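PDB 1E9R: conjugal transfer protein TRWB from Escherichia coli, which probably couples DNA processing to the secretion channel in bacterial conjugation, acting as a ring-shaped hexameric, nucleotide-driven motor on the transferred DNA. Local coordinates for residues Ser116-Ile121 and Arg170-Trp175; Ser133-Gly138 and Glu145-Gly150; Arg151-Glu156 and Lys205-Ala210. All blocks are in the same frame, centred on the assembly; numbering follows the deposited sequence.

Contact 1. Residues Ser116-Ile121 and Arg170-Trp175; sequences SFFNEI and RELFHW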
loop_
_atom_site.group_PDB
_atom_site.type_symbol
_atom_site.label_atom_id
_atom_site.label_comp_id
_atom_site.label_asym_id
_atom_site.label_seq_id
_atom_site.Cartn_x
_atom_site.Cartn_y
_atom_site.Cartn_z
ATOM N N SER B 116 -36.907 -19.707 8.173
ATOM C CA SER B 116 -35.914 -19.264 9.157
ATOM C C SER B 116 -34.788 -20.242 8.901
ATOM O O SER B 116 -35.052 -21.367 8.490
ATOM C CB SER B 116 -36.401 -19.437 10.595
ATOM O OG SER B 116 -36.103 -20.742 11.081
ATOM N N PHE B 117 -33.545 -19.847 9.147
ATOM C CA PHE B 117 -32.451 -20.759 8.881
ATOM C C PHE B 117 -32.558 -22.058 9.667
ATOM O O PHE B 117 -31.906 -23.042 9.326
ATOM C CB PHE B 117 -31.094 -20.085 9.123
ATOM C CG PHE B 117 -30.696 -19.987 10.565
ATOM C CD1 PHE B 117 -31.158 -18.956 11.361
ATOM C CD2 PHE B 117 -29.836 -20.925 11.121
ATOM C CE1 PHE B 117 -30.764 -18.861 12.695
ATOM C CE2 PHE B 117 -29.441 -20.837 12.448
ATOM C CZ PHE B 117 -29.905 -19.804 13.235
ATOM N N PHE B 118 -33.387 -22.080 10.706
ATOM C CA PHE B 118 -33.548 -23.302 11.489
ATOM C C PHE B 118 -33.996 -24.461 10.597
ATOM O O PHE B 118 -33.618 -25.614 10.814
ATOM C CB PHE B 118 -34.581 -23.111 12.610
ATOM C CG PHE B 118 -34.042 -22.425 13.834
ATOM C CD1 PHE B 118 -33.256 -23.120 14.743
ATOM C CD2 PHE B 118 -34.313 -21.082 14.078
ATOM C CE1 PHE B 118 -32.742 -22.488 15.889
ATOM C CE2 PHE B 118 -33.806 -20.438 15.220
ATOM C CZ PHE B 118 -33.017 -21.146 16.127
ATOM N N ASN B 119 -34.797 -24.137 9.585
ATOM C CA ASN B 119 -35.332 -25.135 8.665
ATOM C C ASN B 119 -34.292 -25.866 7.824
ATOM O O ASN B 119 -34.631 -26.846 7.156
ATOM C CB ASN B 119 -36.349 -24.495 7.708
ATOM C CG ASN B 119 -37.452 -23.734 8.436
ATOM O OD1 ASN B 119 -37.725 -23.981 9.608
ATOM N ND2 ASN B 119 -38.103 -22.811 7.730
ATOM N N GLU B 120 -33.040 -25.406 7.845
ATOM C CA GLU B 120 -32.002 -26.037 7.029
ATOM C C GLU B 120 -31.062 -26.926 7.819
ATOM O O GLU B 120 -30.173 -27.568 7.256
ATOM C CB GLU B 120 -31.183 -24.973 6.305
ATOM C CG GLU B 120 -31.999 -23.869 5.641
ATOM C CD GLU B 120 -32.983 -24.373 4.596
ATOM O OE1 GLU B 120 -32.953 -25.567 4.243
ATOM O OE2 GLU B 120 -33.791 -23.558 4.114
ATOM N N ILE B 121 -31.257 -26.977 9.127
ATOM C CA ILE B 121 -30.383 -27.781 9.956
ATOM C C ILE B 121 -30.760 -29.253 9.887
ATOM O O ILE B 121 -31.887 -29.628 10.212
ATOM C CB ILE B 121 -30.439 -27.297 11.425
ATOM C CG1 ILE B 121 -30.267 -25.774 11.482
ATOM C CG2 ILE B 121 -29.355 -27.989 12.249
ATOM C CD1 ILE B 121 -28.917 -25.272 11.005
ATOM N N ARG B 170 -37.290 -14.833 17.095
ATOM C CA ARG B 170 -37.542 -13.743 18.021
ATOM C C ARG B 170 -36.755 -14.010 19.303
ATOM O O ARG B 170 -36.114 -13.113 19.847
ATOM C CB ARG B 170 -39.041 -13.647 18.296
ATOM C CG ARG B 170 -39.531 -12.260 18.696
ATOM C CD ARG B 170 -40.874 -11.940 18.030
ATOM N NE ARG B 170 -40.707 -11.279 16.733
ATOM C CZ ARG B 170 -41.693 -11.070 15.858
ATOM N NH1 ARG B 170 -42.929 -11.478 16.133
ATOM N NH2 ARG B 170 -41.448 -10.438 14.712
ATOM N N GLU B 171 -36.791 -15.252 19.774
ATOM C CA GLU B 171 -36.057 -15.639 20.982
ATOM C C GLU B 171 -34.547 -15.525 20.760
ATOM O O GLU B 171 -33.802 -15.094 21.648
ATOM C CB GLU B 171 -36.396 -17.081 21.385
ATOM C CG GLU B 171 -37.557 -17.212 22.365
ATOM C CD GLU B 171 -37.248 -16.584 23.719
ATOM O OE1 GLU B 171 -36.297 -17.057 24.393
ATOM O OE2 GLU B 171 -37.955 -15.615 24.103
ATOM N N LEU B 172 -34.115 -15.931 19.569
ATOM C CA LEU B 172 -32.718 -15.881 19.171
ATOM C C LEU B 172 -32.259 -14.429 19.161
ATOM O O LEU B 172 -31.191 -14.094 19.663
ATOM C CB LEU B 172 -32.558 -16.480 17.773
ATOM C CG LEU B 172 -31.144 -16.537 17.202
ATOM C CD1 LEU B 172 -30.242 -17.397 18.079
ATOM C CD2 LEU B 172 -31.216 -17.108 15.811
ATOM N N PHE B 173 -33.082 -13.563 18.591
ATOM C CA PHE B 173 -32.738 -12.156 18.527
ATOM C C PHE B 173 -32.715 -11.517 19.912
ATOM O O PHE B 173 -31.893 -10.639 20.175
ATOM C CB PHE B 173 -33.731 -11.424 17.630
ATOM C CG PHE B 173 -33.396 -9.978 17.393
ATOM C CD1 PHE B 173 -32.401 -9.620 16.496
ATOM C CD2 PHE B 173 -34.107 -8.971 18.036
ATOM C CE1 PHE B 173 -32.125 -8.275 16.238
ATOM C CE2 PHE B 173 -33.840 -7.619 17.785
ATOM C CZ PHE B 173 -32.852 -7.272 16.886
ATOM N N HIS B 174 -33.609 -11.952 20.799
ATOM C CA HIS B 174 -33.666 -11.385 22.144
ATOM C C HIS B 174 -32.377 -11.666 22.896
ATOM O O HIS B 174 -31.715 -10.768 23.414
ATOM C CB HIS B 174 -34.838 -11.974 22.941
ATOM C CG HIS B 174 -34.814 -11.604 24.395
ATOM N ND1 HIS B 174 -35.079 -10.324 24.842
ATOM C CD2 HIS B 174 -34.469 -12.322 25.492
ATOM C CE1 HIS B 174 -34.893 -10.270 26.149
ATOM N NE2 HIS B 174 -34.521 -11.468 26.568
ATOM N N TRP B 175 -32.038 -12.941 22.960
ATOM C CA TRP B 175 -30.847 -13.370 23.650
ATOM C C TRP B 175 -29.572 -12.760 23.105
ATOM O O TRP B 175 -28.761 -12.231 23.859
ATOM C CB TRP B 175 -30.757 -14.892 23.587
ATOM C CG TRP B 175 -31.669 -15.566 24.557
ATOM C CD1 TRP B 175 -32.709 -16.420 24.277
ATOM C CD2 TRP B 175 -31.634 -15.425 25.978
ATOM N NE1 TRP B 175 -33.320 -16.813 25.445
ATOM C CE2 TRP B 175 -32.680 -16.217 26.503
ATOM C CE3 TRP B 175 -30.816 -14.702 26.860
ATOM C CZ2 TRP B 175 -32.928 -16.304 27.871
ATOM C CZ3 TRP B 175 -31.061 -14.790 28.211
ATOM C CH2 TRP B 175 -32.111 -15.585 28.708
#
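Leu172, on helix 169-178, pushes one methyl group against two consecutive phenylalanines, Phe117 and Phe118, within the all-alpha domain that sits apart from the P-loop nucleotide-binding domain of this coupling protein. The phenylalanines belong to a single turn of 3-10 helix in the loop between strand 103-105 and helix 126-134.

The contact across the two segments is purely apolar. Leu172 CD2 lies 3.6 Å from Phe117 CE1 and 4.0 Å from Phe117 CZ, meeting the ring at its edge and near its plane rather than over a face. The two side chains approach from opposite directions: Leu172 stretches out with CG anti to the backbone N (chi1 -179°), while Phe117 holds CG between its backbone N and carbonyl carbon (chi1 79°), which swings the far edge of the ring toward the helix. Phe118 comes at the same methyl obliquely and less closely, with CE2 4.3 Å from Leu172 CD2. Helix 141-163 closes the cluster, its Ala158 touching both rings and its Leu154 and Thr157 touching Leu172. Trp127 and Val134 of helix 126-134 also pack on Phe117.

Hydrogen bonds shape each segment without bridging them. In the 3-10 turn, Asn119 N binds Ser116 O and Glu120 N binds Phe117 O. The carboxylate of Glu120 fastens the turn to Trp115, Ser230 and Ile231. On the helix, Trp175 NE1 makes a weak bond to Glu171 OE1, 3.2 Å long and bent to 124° at the hydrogen.

Contact 2. Residues Ser133-Gly138 and Glu145-Gly150; sequences SVVPRG and EWASYG
A chi1 of -175° at Val135 sets CG1 opposite the backbone N and beside the carbonyl carbon, and this branch reaches Ala147, with Val135 CG1 3.7 Å from Ala147 CB. The other branch, CG2, stands opposite the carbonyl carbon. Val135 is the first residue past helix 126-134 to leave helical geometry, its psi having opened to 85°, so the chain turns and runs on past one side of helix 141-163 in a helix-loop-helix connection.

The valine methyl also rests near the helix backbone, Val135 CG1 being 3.9 Å from Ala147 O. From the next residue, Pro136 O approaches Ala147 CB at 4.0 Å, although the CB of Pro136 points away from the helix; the proline takes part through its carbonyl and not through its ring. Gly150, one turn further along, lies near Val135 without touching it.

Hydrogen bonds and a salt bridge flank the apolar patch. Arg151, just beyond the segment, reaches back with NE to Val135 O and more weakly with NH2 to Pro136 O, while Glu144 takes Gly138 N on OE1 and Arg137 NH1 on OE2. Further round the helix, Tyr149 OH donates to Glu145 OE2 at 2.7 Å, meeting the oxygen on its anti side and 16° out of the carboxylate plane. The Tyr149 ring also meets Phe212 of a neighbouring subunit, so this helix takes part in the hexamer interface.

With no hydrogen bond between 133-138 and 145-150, their direct fit depends on apolar packing; the firm bond on Val135 O, with the weak one beside it, probably helps fix the loop's path.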
loop_
_atom_site.group_PDB
_atom_site.type_symbol
_atom_site.label_atom_id
_atom_site.label_comp_id
_atom_site.label_asym_id
_atom_site.label_seq_id
_atom_site.Cartn_x
_atom_site.Cartn_y
_atom_site.Cartn_z
ATOM N N SER B 133 -23.937 -18.354 6.408
ATOM C CA SER B 133 -24.890 -17.787 5.439
ATOM C C SER B 133 -25.600 -16.574 6.019
ATOM O O SER B 133 -25.818 -15.577 5.333
ATOM C CB SER B 133 -25.947 -18.821 5.046
ATOM O OG SER B 133 -25.360 -19.942 4.413
ATOM N N VAL B 134 -25.962 -16.677 7.294
ATOM C CA VAL B 134 -26.646 -15.598 8.004
ATOM C C VAL B 134 -25.692 -14.433 8.238
ATOM O O VAL B 134 -26.059 -13.275 8.077
ATOM C CB VAL B 134 -27.180 -16.098 9.370
ATOM C CG1 VAL B 134 -27.802 -14.950 10.145
ATOM C CG2 VAL B 134 -28.193 -17.209 9.149
ATOM N N VAL B 135 -24.463 -14.759 8.622
ATOM C CA VAL B 135 -23.431 -13.765 8.876
ATOM C C VAL B 135 -22.328 -13.886 7.806
ATOM O O VAL B 135 -21.306 -14.561 8.009
ATOM C CB VAL B 135 -22.816 -13.976 10.280
ATOM C CG1 VAL B 135 -21.829 -12.867 10.592
ATOM C CG2 VAL B 135 -23.923 -14.034 11.323
ATOM N N PRO B 136 -22.520 -13.234 6.649
ATOM C CA PRO B 136 -21.494 -13.327 5.605
ATOM C C PRO B 136 -20.112 -12.842 6.038
ATOM O O PRO B 136 -19.946 -12.240 7.109
ATOM C CB PRO B 136 -22.091 -12.523 4.444
ATOM C CG PRO B 136 -23.046 -11.593 5.102
ATOM C CD PRO B 136 -23.663 -12.427 6.195
ATOM N N ARG B 137 -19.118 -13.129 5.199
ATOM C CA ARG B 137 -17.738 -12.766 5.480
ATOM C C ARG B 137 -17.555 -11.269 5.659
ATOM O O ARG B 137 -18.184 -10.462 4.974
ATOM C CB ARG B 137 -16.832 -13.254 4.357
ATOM C CG ARG B 137 -16.806 -14.744 4.195
ATOM C CD ARG B 137 -16.237 -15.421 5.410
ATOM N NE ARG B 137 -16.120 -16.855 5.169
ATOM C CZ ARG B 137 -15.736 -17.745 6.076
ATOM N NH1 ARG B 137 -15.423 -17.355 7.306
ATOM N NH2 ARG B 137 -15.677 -19.032 5.755
ATOM N N GLY B 138 -16.682 -10.902 6.584
ATOM C CA GLY B 138 -16.439 -9.499 6.818
ATOM C C GLY B 138 -15.699 -8.848 5.665
ATOM O O GLY B 138 -14.854 -9.477 5.013
ATOM N N GLU B 145 -13.244 -10.858 11.794
ATOM C CA GLU B 145 -12.957 -11.358 13.133
ATOM C C GLU B 145 -14.243 -11.217 13.954
ATOM O O GLU B 145 -14.660 -12.149 14.644
ATOM C CB GLU B 145 -11.824 -10.557 13.785
ATOM C CG GLU B 145 -11.427 -11.062 15.171
ATOM C CD GLU B 145 -10.654 -10.027 16.005
ATOM O OE1 GLU B 145 -10.354 -8.932 15.466
ATOM O OE2 GLU B 145 -10.350 -10.310 17.197
ATOM N N TRP B 146 -14.889 -10.056 13.852
ATOM C CA TRP B 146 -16.122 -9.824 14.589
ATOM C C TRP B 146 -17.216 -10.778 14.151
ATOM O O TRP B 146 -17.922 -11.350 14.989
ATOM C CB TRP B 146 -16.621 -8.400 14.391
ATOM C CG TRP B 146 -15.628 -7.371 14.738
ATOM C CD1 TRP B 146 -14.620 -7.472 15.651
ATOM C CD2 TRP B 146 -15.556 -6.051 14.201
ATOM N NE1 TRP B 146 -13.921 -6.294 15.715
ATOM C CE2 TRP B 146 -14.475 -5.403 14.834
ATOM C CE3 TRP B 146 -16.304 -5.348 13.243
ATOM C CZ2 TRP B 146 -14.118 -4.085 14.540
ATOM C CZ3 TRP B 146 -15.952 -4.039 12.949
ATOM C CH2 TRP B 146 -14.865 -3.419 13.596
ATOM N N ALA B 147 -17.367 -10.934 12.835
ATOM C CA ALA B 147 -18.393 -11.818 12.284
ATOM C C ALA B 147 -18.160 -13.202 12.858
ATOM O O ALA B 147 -19.094 -13.937 13.153
ATOM C CB ALA B 147 -18.305 -11.852 10.753
ATOM N N SER B 148 -16.889 -13.537 13.026
ATOM C CA SER B 148 -16.497 -14.821 13.569
ATOM C C SER B 148 -17.094 -15.010 14.960
ATOM O O SER B 148 -17.639 -16.069 15.271
ATOM C CB SER B 148 -14.978 -14.895 13.627
ATOM O OG SER B 148 -14.552 -16.028 14.359
ATOM N N TYR B 149 -16.980 -13.983 15.796
ATOM C CA TYR B 149 -17.519 -14.023 17.151
ATOM C C TYR B 149 -19.036 -14.092 17.043
ATOM O O TYR B 149 -19.695 -14.757 17.847
ATOM C CB TYR B 149 -17.114 -12.762 17.921
ATOM C CG TYR B 149 -15.625 -12.611 18.139
ATOM C CD1 TYR B 149 -14.835 -13.704 18.475
ATOM C CD2 TYR B 149 -15.004 -11.367 18.014
ATOM C CE1 TYR B 149 -13.461 -13.570 18.681
ATOM C CE2 TYR B 149 -13.633 -11.221 18.218
ATOM C CZ TYR B 149 -12.867 -12.328 18.551
ATOM O OH TYR B 149 -11.508 -12.196 18.744
ATOM N N GLY B 150 -19.580 -13.398 16.044
ATOM C CA GLY B 150 -21.018 -13.403 15.817
ATOM C C GLY B 150 -21.575 -14.777 15.457
ATOM O O GLY B 150 -22.651 -15.159 15.921
#

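Contact 3. Residues Arg151-Glu156 and Lys205-Ala210; sequences RLLLRE and KALTSA
Leu153 meets Leu207 and Ala210 where helix 141-163 packs against helix 201-217, and it alone carries the contact for its segment. At the start of 151-156, Arg151 points away from helix 201-217, its guanidinium salt-bridged to Glu144 beside helix 126-134. Leu152 points toward the partner helix but stops short of it, touching Phe197 and also Phe212 of a neighbouring subunit.

Leu153 follows, extended with CG anti to the backbone N (chi1 177°), which carries CD2 into the angle between two residues of the other helix. There Leu153 CD2 lies 3.8 Å from Ala210 CB and 4.0 Å from Leu207 CD2. The leucine side chains pass each other at a slant, whereas the alanine faces its partner at the stem as well, Ala210 CB being 3.9 Å from Leu153 CB. So small a side chain lets the backbones draw close: the CA atoms of Leu153 and Ala210 are 6.4 Å apart.

Beyond it, Leu154 turns to Val134, on helix 126-134, and Glu156 divides its carboxylate between Lys159 NZ and the backbone N of Leu192. Leu153 packed between Leu207 and Ala210 is apolar helix-helix packing, a buried contact of the all-alpha domain of TrwB that lies beside the subunit interfaces.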
loop_
_atom_site.group_PDB
_atom_site.type_symbol
_atom_site.label_atom_id
_atom_site.label_comp_id
_atom_site.label_asym_id
_atom_site.label_seq_id
_atom_site.Cartn_x
_atom_site.Cartn_y
_atom_site.Cartn_z
ATOM N N ARG B 151 -20.845 -15.527 14.630
ATOM C CA ARG B 151 -21.274 -16.858 14.233
ATOM C C ARG B 151 -21.208 -17.775 15.435
ATOM O O ARG B 151 -22.049 -18.659 15.586
ATOM C CB ARG B 151 -20.395 -17.399 13.103
ATOM C CG ARG B 151 -20.350 -16.461 11.915
ATOM C CD ARG B 151 -19.979 -17.120 10.599
ATOM N NE ARG B 151 -19.761 -16.089 9.588
ATOM C CZ ARG B 151 -18.584 -15.515 9.370
ATOM N NH1 ARG B 151 -17.532 -15.898 10.079
ATOM N NH2 ARG B 151 -18.465 -14.533 8.483
ATOM N N LEU B 152 -20.203 -17.564 16.287
ATOM C CA LEU B 152 -20.040 -18.354 17.510
ATOM C C LEU B 152 -21.260 -18.114 18.402
ATOM O O LEU B 152 -21.899 -19.057 18.858
ATOM C CB LEU B 152 -18.778 -17.941 18.274
ATOM C CG LEU B 152 -18.710 -18.558 19.680
ATOM C CD1 LEU B 152 -18.558 -20.072 19.584
ATOM C CD2 LEU B 152 -17.556 -17.959 20.452
ATOM N N LEU B 153 -21.574 -16.844 18.647
ATOM C CA LEU B 153 -22.724 -16.495 19.465
ATOM C C LEU B 153 -24.006 -17.001 18.804
ATOM O O LEU B 153 -24.907 -17.505 19.477
ATOM C CB LEU B 153 -22.800 -14.979 19.655
ATOM C CG LEU B 153 -24.015 -14.457 20.433
ATOM C CD1 LEU B 153 -24.093 -15.128 21.775
ATOM C CD2 LEU B 153 -23.910 -12.963 20.614
ATOM N N LEU B 154 -24.080 -16.882 17.482
ATOM C CA LEU B 154 -25.255 -17.335 16.765
ATOM C C LEU B 154 -25.457 -18.837 16.830
ATOM O O LEU B 154 -26.498 -19.296 17.285
ATOM C CB LEU B 154 -25.201 -16.920 15.300
ATOM C CG LEU B 154 -26.449 -17.313 14.499
ATOM C CD1 LEU B 154 -27.640 -16.469 14.942
ATOM C CD2 LEU B 154 -26.182 -17.121 13.006
ATOM N N ARG B 155 -24.469 -19.612 16.392
ATOM C CA ARG B 155 -24.634 -21.060 16.376
ATOM C C ARG B 155 -24.875 -21.716 17.734
ATOM O O ARG B 155 -25.645 -22.673 17.831
ATOM C CB ARG B 155 -23.463 -21.730 15.641
ATOM C CG ARG B 155 -22.169 -21.845 16.404
ATOM C CD ARG B 155 -21.126 -22.576 15.565
ATOM N NE ARG B 155 -20.290 -21.652 14.811
ATOM C CZ ARG B 155 -19.134 -21.172 15.256
ATOM N NH1 ARG B 155 -18.678 -21.535 16.446
ATOM N NH2 ARG B 155 -18.441 -20.315 14.520
ATOM N N GLU B 156 -24.244 -21.204 18.787
ATOM C CA GLU B 156 -24.448 -21.769 20.118
ATOM C C GLU B 156 -25.814 -21.380 20.693
ATOM O O GLU B 156 -26.497 -22.218 21.280
ATOM C CB GLU B 156 -23.328 -21.339 21.065
ATOM C CG GLU B 156 -21.995 -22.015 20.768
ATOM C CD GLU B 156 -22.114 -23.536 20.641
ATOM O OE1 GLU B 156 -22.579 -24.193 21.599
ATOM O OE2 GLU B 156 -21.741 -24.080 19.581
ATOM N N LYS B 205 -15.126 -7.890 25.104
ATOM C CA LYS B 205 -15.083 -7.114 23.883
ATOM C C LYS B 205 -15.558 -7.986 22.726
ATOM O O LYS B 205 -16.318 -7.542 21.850
ATOM C CB LYS B 205 -13.662 -6.643 23.631
ATOM C CG LYS B 205 -13.487 -6.001 22.289
ATOM C CD LYS B 205 -12.082 -5.477 22.116
ATOM C CE LYS B 205 -11.904 -4.904 20.714
ATOM N NZ LYS B 205 -10.524 -4.397 20.486
ATOM N N ALA B 206 -15.104 -9.235 22.733
ATOM C CA ALA B 206 -15.492 -10.191 21.709
ATOM C C ALA B 206 -17.010 -10.379 21.727
ATOM O O ALA B 206 -17.651 -10.336 20.680
ATOM C CB ALA B 206 -14.791 -11.509 21.945
ATOM N N LEU B 207 -17.587 -10.565 22.915
ATOM C CA LEU B 207 -19.038 -10.744 23.044
ATOM C C LEU B 207 -19.749 -9.515 22.495
ATOM O O LEU B 207 -20.693 -9.634 21.716
ATOM C CB LEU B 207 -19.447 -10.930 24.509
ATOM C CG LEU B 207 -20.647 -11.832 24.843
ATOM C CD1 LEU B 207 -21.286 -11.378 26.149
ATOM C CD2 LEU B 207 -21.665 -11.788 23.735
ATOM N N THR B 208 -19.295 -8.334 22.919
ATOM C CA THR B 208 -19.880 -7.074 22.471
ATOM C C THR B 208 -19.868 -7.007 20.957
ATOM O O THR B 208 -20.852 -6.591 20.344
ATOM C CB THR B 208 -19.100 -5.855 23.001
ATOM O OG1 THR B 208 -19.342 -5.696 24.399
ATOM C CG2 THR B 208 -19.543 -4.604 22.302
ATOM N N SER B 209 -18.748 -7.409 20.359
ATOM C CA SER B 209 -18.617 -7.396 18.904
ATOM C C SER B 209 -19.628 -8.314 18.233
ATOM O O SER B 209 -20.250 -7.947 17.233
ATOM C CB SER B 209 -17.211 -7.806 18.501
ATOM O OG SER B 209 -16.315 -6.767 18.813
ATOM N N ALA B 210 -19.783 -9.510 18.789
ATOM C CA ALA B 210 -20.724 -10.483 18.267
ATOM C C ALA B 210 -22.123 -9.868 18.270
ATOM O O ALA B 210 -22.817 -9.896 17.263
ATOM C CB ALA B 210 -20.686 -11.749 19.128
#

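All three contacts are buried and lie in the helical part of the chain, on the same side of its centre. Helix 141-163 is the shared element: contacts 2 and 3 use adjoining stretches of it, their centres about 9 Å apart and Tyr149 O 3.4 Å from Ala210 CB, while contact 1 packs against it through Leu172 and the two phenylalanines. Across each pair of segments the packing is apolar, but the flavour differs: aromatic rings against leucine in contact 1, valine on alanine with polar bonds beside it in contact 2, and aliphatic helix packing in contact 3. Arg151, at the start of 151-156, ties that segment to the loop of contact 2.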